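Local coordinates for protein adhesin (Streptococcus sanguinis SK1 = NCTC 7863, PDB 6VT2) that binds sialylated glycans through tandem Siglec-like modules and thereby probably helps the bacterium adhere to host sialoglycoproteins, at residues Phe320-Pro332 with Tyr382-Ile395. Numbering follows the deposited sequence.
Sequences FANQTDKYTPNNP and YPDDTPASRSRDTI. With CA (calcium ion), chain G.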
loop_
_atom_site.group_PDB
_atom_site.type_symbol
_atom_site.label_atom_id
_atom_site.label_comp_id
_atom_site.label_asym_id
_atom_site.label_seq_id
_atom_site.Cartn_x
_atom_site.Cartn_y
_atom_site.Cartn_z
ATOM N N PHE A 320 -20.318 -22.776 -20.501
ATOM C CA PHE A 320 -19.905 -22.785 -21.899
ATOM C C PHE A 320 -20.921 -22.015 -22.722
ATOM O O PHE A 320 -22.131 -22.091 -22.492
ATOM C CB PHE A 320 -19.794 -24.205 -22.461
ATOM C CG PHE A 320 -19.101 -25.205 -21.589
ATOM C CD1 PHE A 320 -18.191 -24.854 -20.595
ATOM C CD2 PHE A 320 -19.337 -26.519 -21.804
ATOM C CE1 PHE A 320 -17.607 -25.835 -19.788
ATOM C CE2 PHE A 320 -18.749 -27.492 -21.029
ATOM C CZ PHE A 320 -17.898 -27.134 -20.014
ATOM N N ALA A 321 -20.437 -21.304 -23.690
ATOM C CA ALA A 321 -21.298 -20.625 -24.646
ATOM C C ALA A 321 -20.847 -20.900 -26.062
ATOM O O ALA A 321 -19.671 -21.031 -26.353
ATOM C CB ALA A 321 -21.302 -19.146 -24.387
ATOM N N ASN A 322 -21.814 -20.909 -26.956
ATOM C CA ASN A 322 -21.502 -21.017 -28.364
ATOM C C ASN A 322 -21.015 -19.679 -28.853
ATOM O O ASN A 322 -21.498 -18.629 -28.416
ATOM C CB ASN A 322 -22.733 -21.402 -29.156
ATOM C CG ASN A 322 -23.232 -22.749 -28.834
ATOM O OD1 ASN A 322 -22.482 -23.724 -28.800
ATOM N ND2 ASN A 322 -24.501 -22.842 -28.578
ATOM N N GLN A 323 -20.158 -19.711 -29.851
ATOM C CA GLN A 323 -19.688 -18.457 -30.432
ATOM C C GLN A 323 -20.798 -17.592 -30.986
ATOM O O GLN A 323 -20.675 -16.355 -30.960
ATOM C CB GLN A 323 -18.653 -18.737 -31.519
ATOM C CG GLN A 323 -17.340 -19.127 -30.888
ATOM C CD GLN A 323 -16.260 -19.354 -31.887
ATOM O OE1 GLN A 323 -16.261 -18.728 -32.997
ATOM N NE2 GLN A 323 -15.349 -20.268 -31.577
ATOM N N THR A 324 -21.845 -18.199 -31.489
ATOM C CA THR A 324 -22.911 -17.380 -32.010
ATOM C C THR A 324 -23.484 -16.492 -30.932
ATOM O O THR A 324 -24.062 -15.461 -31.257
ATOM C CB THR A 324 -23.975 -18.237 -32.685
ATOM O OG1 THR A 324 -24.906 -17.318 -33.273
ATOM C CG2 THR A 324 -24.702 -19.129 -31.724
ATOM N N ASP A 325 -23.298 -16.831 -29.654
ATOM C CA ASP A 325 -23.817 -15.989 -28.607
ATOM C C ASP A 325 -23.060 -14.673 -28.496
ATOM O O ASP A 325 -23.595 -13.715 -27.925
ATOM C CB ASP A 325 -23.761 -16.737 -27.279
ATOM C CG ASP A 325 -24.698 -17.860 -27.177
ATOM O OD1 ASP A 325 -25.450 -18.122 -28.121
ATOM O OD2 ASP A 325 -24.642 -18.556 -26.121
ATOM N N LYS A 326 -21.840 -14.574 -29.017
ATOM C CA LYS A 326 -21.159 -13.295 -28.973
ATOM C C LYS A 326 -20.994 -12.593 -30.294
ATOM O O LYS A 326 -20.497 -11.478 -30.294
ATOM C CB LYS A 326 -19.783 -13.436 -28.337
ATOM C CG LYS A 326 -18.904 -14.310 -29.082
ATOM C CD LYS A 326 -17.415 -14.243 -28.477
ATOM C CE LYS A 326 -16.663 -13.055 -28.830
ATOM N NZ LYS A 326 -15.216 -13.148 -28.479
ATOM N N TYR A 327 -21.317 -13.220 -31.403
ATOM C CA TYR A 327 -21.168 -12.624 -32.719
ATOM C C TYR A 327 -22.522 -12.366 -33.339
ATOM O O TYR A 327 -23.395 -13.226 -33.304
ATOM C CB TYR A 327 -20.396 -13.593 -33.670
ATOM C CG TYR A 327 -18.972 -13.719 -33.214
ATOM C CD1 TYR A 327 -18.135 -12.605 -33.182
ATOM C CD2 TYR A 327 -18.456 -14.926 -32.804
ATOM C CE1 TYR A 327 -16.846 -12.697 -32.725
ATOM C CE2 TYR A 327 -17.193 -15.019 -32.324
ATOM C CZ TYR A 327 -16.371 -13.914 -32.302
ATOM O OH TYR A 327 -15.064 -13.983 -31.823
ATOM N N THR A 328 -22.658 -11.213 -33.986
ATOM C CA THR A 328 -23.828 -10.879 -34.786
ATOM C C THR A 328 -23.325 -10.476 -36.160
ATOM O O THR A 328 -22.565 -9.493 -36.252
ATOM C CB THR A 328 -24.577 -9.730 -34.141
ATOM O OG1 THR A 328 -25.038 -10.173 -32.866
ATOM C CG2 THR A 328 -25.765 -9.343 -34.973
ATOM N N PRO A 329 -23.721 -11.196 -37.216
ATOM C CA PRO A 329 -23.321 -10.793 -38.564
ATOM C C PRO A 329 -23.832 -9.411 -38.925
ATOM O O PRO A 329 -24.951 -9.033 -38.577
ATOM C CB PRO A 329 -23.922 -11.877 -39.461
ATOM C CG PRO A 329 -24.189 -13.008 -38.544
ATOM C CD PRO A 329 -24.474 -12.466 -37.209
ATOM N N ASN A 330 -22.990 -8.693 -39.670
ATOM C CA ASN A 330 -23.399 -7.513 -40.430
ATOM C C ASN A 330 -24.028 -7.933 -41.735
ATOM O O ASN A 330 -23.625 -8.922 -42.347
ATOM C CB ASN A 330 -22.216 -6.622 -40.724
ATOM C CG ASN A 330 -21.590 -6.065 -39.438
ATOM O OD1 ASN A 330 -22.277 -5.825 -38.450
ATOM N ND2 ASN A 330 -20.316 -5.921 -39.447
ATOM N N ASN A 331 -25.056 -7.194 -42.119
ATOM C CA ASN A 331 -25.695 -7.430 -43.384
ATOM C C ASN A 331 -24.847 -6.888 -44.507
ATOM O O ASN A 331 -24.052 -5.981 -44.311
ATOM C CB ASN A 331 -27.049 -6.759 -43.379
ATOM C CG ASN A 331 -27.938 -7.315 -42.324
ATOM O OD1 ASN A 331 -28.582 -6.581 -41.550
ATOM N ND2 ASN A 331 -27.987 -8.606 -42.256
ATOM N N PRO A 332 -25.017 -7.409 -45.709
ATOM C CA PRO A 332 -24.270 -6.872 -46.855
ATOM C C PRO A 332 -24.677 -5.450 -47.199
ATOM O O PRO A 332 -25.787 -5.003 -46.915
ATOM C CB PRO A 332 -24.618 -7.833 -47.993
ATOM C CG PRO A 332 -25.805 -8.462 -47.611
ATOM C CD PRO A 332 -25.881 -8.535 -46.081
ATOM N N TYR A 382 -20.089 -20.787 -37.247
ATOM C CA TYR A 382 -18.933 -20.421 -36.461
ATOM C C TYR A 382 -18.117 -21.653 -36.192
ATOM O O TYR A 382 -18.606 -22.773 -36.297
ATOM C CB TYR A 382 -19.385 -19.806 -35.148
ATOM C CG TYR A 382 -20.113 -18.538 -35.366
ATOM C CD1 TYR A 382 -19.409 -17.383 -35.625
ATOM C CD2 TYR A 382 -21.491 -18.495 -35.338
ATOM C CE1 TYR A 382 -20.054 -16.211 -35.898
ATOM C CE2 TYR A 382 -22.138 -17.308 -35.583
ATOM C CZ TYR A 382 -21.434 -16.210 -35.889
ATOM O OH TYR A 382 -22.069 -15.026 -36.175
ATOM N N PRO A 383 -16.840 -21.480 -35.907
ATOM C CA PRO A 383 -15.932 -22.632 -35.907
ATOM C C PRO A 383 -16.110 -23.592 -34.729
ATOM O O PRO A 383 -15.468 -24.638 -34.720
ATOM C CB PRO A 383 -14.550 -21.971 -35.935
ATOM C CG PRO A 383 -14.737 -20.612 -35.584
ATOM C CD PRO A 383 -16.124 -20.217 -36.001
ATOM N N ASP A 384 -16.955 -23.273 -33.760
ATOM C CA ASP A 384 -17.283 -24.185 -32.688
ATOM C C ASP A 384 -18.538 -24.986 -33.017
ATOM O O ASP A 384 -19.015 -25.760 -32.189
ATOM C CB ASP A 384 -17.482 -23.462 -31.356
ATOM C CG ASP A 384 -18.574 -22.423 -31.373
ATOM O OD1 ASP A 384 -18.851 -21.854 -32.438
ATOM O OD2 ASP A 384 -19.142 -22.126 -30.322
ATOM N N ASP A 385 -19.098 -24.815 -34.217
ATOM C CA ASP A 385 -20.295 -25.550 -34.564
ATOM C C ASP A 385 -20.037 -27.045 -34.527
ATOM O O ASP A 385 -19.088 -27.522 -35.122
ATOM C CB ASP A 385 -20.762 -25.135 -35.959
ATOM C CG ASP A 385 -22.047 -25.787 -36.393
ATOM O OD1 ASP A 385 -23.113 -25.389 -35.912
ATOM O OD2 ASP A 385 -21.976 -26.695 -37.233
ATOM N N THR A 386 -20.913 -27.779 -33.856
ATOM C CA THR A 386 -20.866 -29.225 -33.843
ATOM C C THR A 386 -22.324 -29.720 -33.874
ATOM O O THR A 386 -23.204 -29.020 -33.410
ATOM C CB THR A 386 -20.211 -29.812 -32.588
ATOM O OG1 THR A 386 -20.996 -29.480 -31.460
ATOM C CG2 THR A 386 -18.737 -29.384 -32.442
ATOM N N PRO A 387 -22.531 -30.963 -34.248
ATOM C CA PRO A 387 -23.930 -31.457 -34.198
ATOM C C PRO A 387 -24.588 -31.370 -32.835
ATOM O O PRO A 387 -25.785 -31.034 -32.773
ATOM C CB PRO A 387 -23.807 -32.895 -34.681
ATOM C CG PRO A 387 -22.637 -32.899 -35.480
ATOM C CD PRO A 387 -21.633 -31.937 -34.811
ATOM N N ALA A 388 -23.828 -31.563 -31.739
ATOM C CA ALA A 388 -24.365 -31.495 -30.395
ATOM C C ALA A 388 -24.537 -30.078 -29.891
ATOM O O ALA A 388 -25.202 -29.883 -28.866
ATOM C CB ALA A 388 -23.483 -32.311 -29.429
ATOM N N SER A 389 -23.942 -29.094 -30.577
ATOM C CA SER A 389 -23.953 -27.714 -30.063
ATOM C C SER A 389 -23.754 -26.805 -31.275
ATOM O O SER A 389 -22.660 -26.354 -31.658
ATOM C CB SER A 389 -22.871 -27.522 -29.004
ATOM O OG SER A 389 -23.112 -26.338 -28.278
ATOM N N ARG A 390 -24.839 -26.593 -32.001
ATOM C CA ARG A 390 -24.759 -25.838 -33.234
ATOM C C ARG A 390 -24.489 -24.384 -32.911
ATOM O O ARG A 390 -24.985 -23.847 -31.919
ATOM C CB ARG A 390 -26.063 -25.982 -34.016
ATOM C CG ARG A 390 -26.159 -27.326 -34.717
ATOM C CD ARG A 390 -27.649 -27.604 -35.039
ATOM N NE ARG A 390 -28.220 -26.640 -35.973
ATOM C CZ ARG A 390 -28.124 -26.744 -37.294
ATOM N NH1 ARG A 390 -28.684 -25.831 -38.056
ATOM N NH2 ARG A 390 -27.413 -27.722 -37.840
ATOM N N SER A 391 -23.653 -23.753 -33.707
ATOM C CA SER A 391 -23.223 -22.395 -33.468
ATOM C C SER A 391 -23.290 -21.667 -34.793
ATOM O O SER A 391 -22.338 -21.707 -35.586
ATOM C CB SER A 391 -21.819 -22.389 -32.892
ATOM O OG SER A 391 -21.456 -21.088 -32.519
ATOM N N ARG A 392 -24.404 -20.968 -34.987
ATOM C CA ARG A 392 -24.748 -20.477 -36.315
ATOM C C ARG A 392 -25.551 -19.201 -36.184
ATOM O O ARG A 392 -26.105 -18.894 -35.117
ATOM C CB ARG A 392 -25.559 -21.521 -37.092
ATOM C CG ARG A 392 -24.813 -22.782 -37.330
ATOM C CD ARG A 392 -25.652 -23.783 -38.176
ATOM N NE ARG A 392 -24.866 -24.970 -38.255
ATOM C CZ ARG A 392 -24.805 -25.790 -39.283
ATOM N NH1 ARG A 392 -25.572 -25.559 -40.359
ATOM N NH2 ARG A 392 -23.986 -26.801 -39.245
ATOM N N ASP A 393 -25.617 -18.460 -37.298
ATOM C CA ASP A 393 -26.512 -17.331 -37.438
ATOM C C ASP A 393 -27.095 -17.462 -38.826
ATOM O O ASP A 393 -26.558 -18.182 -39.668
ATOM C CB ASP A 393 -25.820 -15.995 -37.249
ATOM C CG ASP A 393 -25.635 -15.610 -35.786
ATOM O OD1 ASP A 393 -26.596 -15.760 -35.028
ATOM O OD2 ASP A 393 -24.582 -15.098 -35.412
ATOM N N THR A 394 -28.219 -16.801 -39.043
ATOM C CA THR A 394 -28.858 -16.759 -40.350
ATOM C C THR A 394 -28.985 -15.310 -40.767
ATOM O O THR A 394 -29.420 -14.462 -39.976
ATOM C CB THR A 394 -30.225 -17.409 -40.314
ATOM O OG1 THR A 394 -30.100 -18.786 -39.970
ATOM C CG2 THR A 394 -30.877 -17.279 -41.756
ATOM N N ILE A 395 -28.572 -14.995 -41.972
ATOM C CA ILE A 395 -28.905 -13.677 -42.559
ATOM C C ILE A 395 -30.057 -13.960 -43.530
ATOM O O ILE A 395 -29.868 -14.723 -44.421
ATOM C CB ILE A 395 -27.715 -13.086 -43.272
ATOM C CG1 ILE A 395 -26.495 -13.026 -42.355
ATOM C CG2 ILE A 395 -28.031 -11.763 -43.902
ATOM C CD1 ILE A 395 -25.266 -12.625 -43.047
HETATM CA CA CA G . -25.313 -14.706 -33.132
HETATM O O HOH W 1 -26.146 -25.241 -27.787
HETATM O O HOH W 2 -25.764 -12.851 -31.527
HETATM O O HOH W 3 -27.249 -15.519 -31.942
HETATM O O HOH W 4 -26.604 -12.961 -34.028
#
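Thr324 OG1 is gripped by two groups across the contact: it binds the calcium ion at 2.6 Å and donates to Arg392 O at 2.7 Å, from above the plane of the Arg392 carbonyl. Threonine suits the place because its hydroxyl can both bind and donate; with OG1 anti to the backbone N (chi1 -174°), it lies beside its own carbonyl, and Thr324 O and OG1 both meet the metal. Asp393 brings two oxygens on one carboxylate and chelates the calcium with both, while Tyr327 O and three waters complete eight ligands, a number common for calcium. The Tyr382 hydroxyl reaches the anti lone pair of Asp393 OD2, OH to OD2 2.6 Å, while its ring has Thr324 CB and Tyr327 CB against it; the Tyr327 ring lies nearly parallel but slid aside, with little overlap. Pro329 CD packs against Asp393 OD2, and its CB meets Ile395 CD1 at 3.9 Å.

The calcium joins the chain just after strand 314-321 of the Siglec-like module to strand 392-395 of the Rib-like domain, consistent with a stiffened junction between the two.

Farther along, the turn Tyr382-Asp385 presents Asp384, whose two oxygens serve separate donors. OD2 takes Gln323 N at 2.7 Å on the syn side, somewhat out of the carboxylate plane, and OD1 takes Ser391 OG (2.7 Å). Serine fits here because its hydroxyl also accepts from Thr324 N. The carboxylate stacks on the Gln323 amide, planes 15° apart, while Gln323 NE2 donates to Arg218 O. Asn322 offers an acceptor and a donor: Ser389 OG donates in plane to a lone pair of OD1 at 2.7 Å and accepts from Ala291 N, while a water joins it to ND2.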